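Local coordinates for glutathione S-transferase omega-like 2 (Saccharomyces cerevisiae, PDB 5LKB), which acts as a glutathione-dependent one-cysteine thiol transferase and dehydroascorbate reductase, and reacts with glutathionyl-(hydro)quinones, at residues 158-163 with 167-172. Residues are numbered along the deposited sequence; the frame is centred on the assembly and turned at random.
Sequences VPVLWD and QTIVNN. With GOL (glycerol), chain D.
Asp-163 and Thr-168 form an antiparallel hydrogen-bonded pair near the turn of the beta hairpin 160-163/168-171. Asp-163 N donates to Thr-168 O at 2.9 Å, with an almost straight N-H...O angle of 176°. In return Asp-163 O takes weak bonds from both Gln-167 N and Thr-168 N, a G1 beta bulge. A classic bulge follows. Leu-161 O faces both Val-170 and Asn-171, accepting Val-170 N at 2.8 Å and Asn-171 N weakly. Leu-161 N hydrogen-bonds to Asn-171 O at 3.0 Å.

The apolar contacts centre on Trp-162. Its CG is anti to the backbone N (chi1 -179°), which sends the indole along the sheet until its six-membered ring reaches Gln-167 and Thr-168. Gln-167 C and Thr-168 O lie over one ring face, offset toward the rim, with Thr-168 O 3.4 Å from Trp-162 CE3. Ile-169 CG1 meets the ring edge in plane, 3.8 Å from Trp-162 CE3, and also touches Val-160 CG1. The indole NE1 is hydrogen-bonded to Tyr-136 OH. With an alanine here the indole is gone, which would probably leave a gap over the Gln-167 to Thr-168 peptide and beside Ile-169 CG1, and Tyr-136 OH without this partner. Leu-161 turns to the other sheet face, where it touches Ile-177 of helix 174-182.

At the other end one water donates to Pro-159 O and Asn-172 O, the latter at 2.7 Å. Glycerol, probably from the crystallisation liquor, hydrogen-bonds to Val-158 O, Asn-172 O and Ser-174. Val-158, Glu-173 and Ser-174 bind glutathione; Pro-159 follows a cis peptide bond, as in the cis-proline loop of thioredoxin-fold transferases. The hairpin bonds fix the strands. The water, a CA-H...O contact from Asn-172 to Pro-159 O and the Asn-171 OD1 bond to Glu-173 N are consistent with holding two parts of the glutathione site together.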
# COMPACT_ATOMS: atom_id res chain seq x y z
N VAL A 158 -6.78 -25.42 1.58
CA VAL A 158 -7.62 -25.35 2.79
C VAL A 158 -8.89 -24.59 2.46
O VAL A 158 -8.90 -23.79 1.54
CB VAL A 158 -6.89 -24.72 4.01
CG1 VAL A 158 -5.75 -25.61 4.44
CG2 VAL A 158 -6.34 -23.31 3.64
N PRO A 159 -9.97 -24.80 3.20
CA PRO A 159 -10.21 -25.72 4.32
C PRO A 159 -10.47 -27.16 3.85
O PRO A 159 -10.90 -27.38 2.70
CB PRO A 159 -11.50 -25.16 4.92
CG PRO A 159 -12.20 -24.66 3.81
CD PRO A 159 -11.20 -24.06 2.90
N VAL A 160 -10.27 -28.10 4.76
CA VAL A 160 -10.61 -29.50 4.52
C VAL A 160 -11.52 -29.98 5.63
O VAL A 160 -11.18 -29.87 6.81
CB VAL A 160 -9.34 -30.35 4.45
CG1 VAL A 160 -9.70 -31.85 4.43
CG2 VAL A 160 -8.51 -30.01 3.20
N LEU A 161 -12.69 -30.52 5.25
CA LEU A 161 -13.60 -31.19 6.18
C LEU A 161 -13.41 -32.71 6.01
O LEU A 161 -13.61 -33.24 4.92
CB LEU A 161 -15.04 -30.76 5.94
CG LEU A 161 -16.08 -31.46 6.81
CD1 LEU A 161 -15.89 -31.07 8.28
CD2 LEU A 161 -17.47 -31.11 6.33
N TRP A 162 -12.87 -33.33 7.04
CA TRP A 162 -12.26 -34.68 7.03
C TRP A 162 -13.12 -35.64 7.84
O TRP A 162 -13.61 -35.28 8.91
CB TRP A 162 -10.92 -34.62 7.73
CG TRP A 162 -10.12 -35.95 7.79
CD1 TRP A 162 -9.94 -36.75 8.90
CD2 TRP A 162 -9.38 -36.57 6.73
NE1 TRP A 162 -9.11 -37.78 8.59
CE2 TRP A 162 -8.79 -37.75 7.27
CE3 TRP A 162 -9.18 -36.27 5.40
CZ2 TRP A 162 -7.95 -38.58 6.50
CZ3 TRP A 162 -8.36 -37.13 4.63
CH2 TRP A 162 -7.80 -38.28 5.18
N ASP A 163 -13.26 -36.88 7.32
CA ASP A 163 -13.95 -37.95 8.03
C ASP A 163 -12.94 -38.92 8.60
O ASP A 163 -12.22 -39.58 7.84
CB ASP A 163 -14.89 -38.72 7.08
CG ASP A 163 -15.54 -39.89 7.78
OD1 ASP A 163 -15.72 -39.77 9.00
OD2 ASP A 163 -15.88 -40.87 7.07
N GLN A 167 -11.49 -41.95 6.50
CA GLN A 167 -10.21 -41.31 6.17
C GLN A 167 -10.26 -40.70 4.78
O GLN A 167 -9.44 -41.01 3.92
CB GLN A 167 -9.01 -42.24 6.36
CG GLN A 167 -8.98 -42.78 7.76
CD GLN A 167 -7.65 -43.35 8.17
OE1 GLN A 167 -6.63 -43.13 7.49
NE2 GLN A 167 -7.63 -44.05 9.29
N THR A 168 -11.28 -39.88 4.56
CA THR A 168 -11.46 -39.22 3.28
C THR A 168 -11.77 -37.76 3.54
O THR A 168 -12.24 -37.39 4.62
CB THR A 168 -12.64 -39.85 2.47
OG1 THR A 168 -13.84 -39.86 3.25
CG2 THR A 168 -12.29 -41.27 1.98
N ILE A 169 -11.60 -36.97 2.49
CA ILE A 169 -12.09 -35.61 2.50
C ILE A 169 -13.55 -35.61 2.10
O ILE A 169 -13.89 -36.02 0.98
CB ILE A 169 -11.26 -34.77 1.53
CG1 ILE A 169 -9.80 -34.82 1.95
CG2 ILE A 169 -11.81 -33.36 1.43
CD1 ILE A 169 -8.93 -33.94 1.10
N VAL A 170 -14.41 -35.17 3.02
CA VAL A 170 -15.84 -35.04 2.73
C VAL A 170 -16.05 -33.92 1.74
O VAL A 170 -16.69 -34.07 0.70
CB VAL A 170 -16.66 -34.82 4.03
CG1 VAL A 170 -18.15 -34.54 3.71
CG2 VAL A 170 -16.47 -36.02 5.00
N ASN A 171 -15.48 -32.75 2.05
CA ASN A 171 -15.77 -31.55 1.28
C ASN A 171 -14.60 -30.61 1.51
O ASN A 171 -14.18 -30.43 2.66
CB ASN A 171 -17.07 -30.93 1.71
CG ASN A 171 -17.61 -29.94 0.74
OD1 ASN A 171 -16.99 -28.87 0.56
ND2 ASN A 171 -18.76 -30.20 0.14
N ASN A 172 -14.07 -30.02 0.41
CA ASN A 172 -13.04 -28.98 0.48
C ASN A 172 -13.48 -27.72 -0.23
O ASN A 172 -12.63 -26.89 -0.62
CB ASN A 172 -11.68 -29.51 0.04
CG ASN A 172 -11.57 -29.66 -1.44
OD1 ASN A 172 -12.61 -29.79 -2.14
ND2 ASN A 172 -10.30 -29.66 -1.96
C1 GOL D . -12.46 -22.01 -1.63
O1 GOL D . -13.83 -21.84 -1.31
C2 GOL D . -12.20 -23.52 -1.62
O2 GOL D . -12.60 -24.05 -0.35
C3 GOL D . -10.73 -23.83 -1.87
O3 GOL D . -9.91 -23.05 -0.99
O HOH W 1 -10.12 -26.48 0.19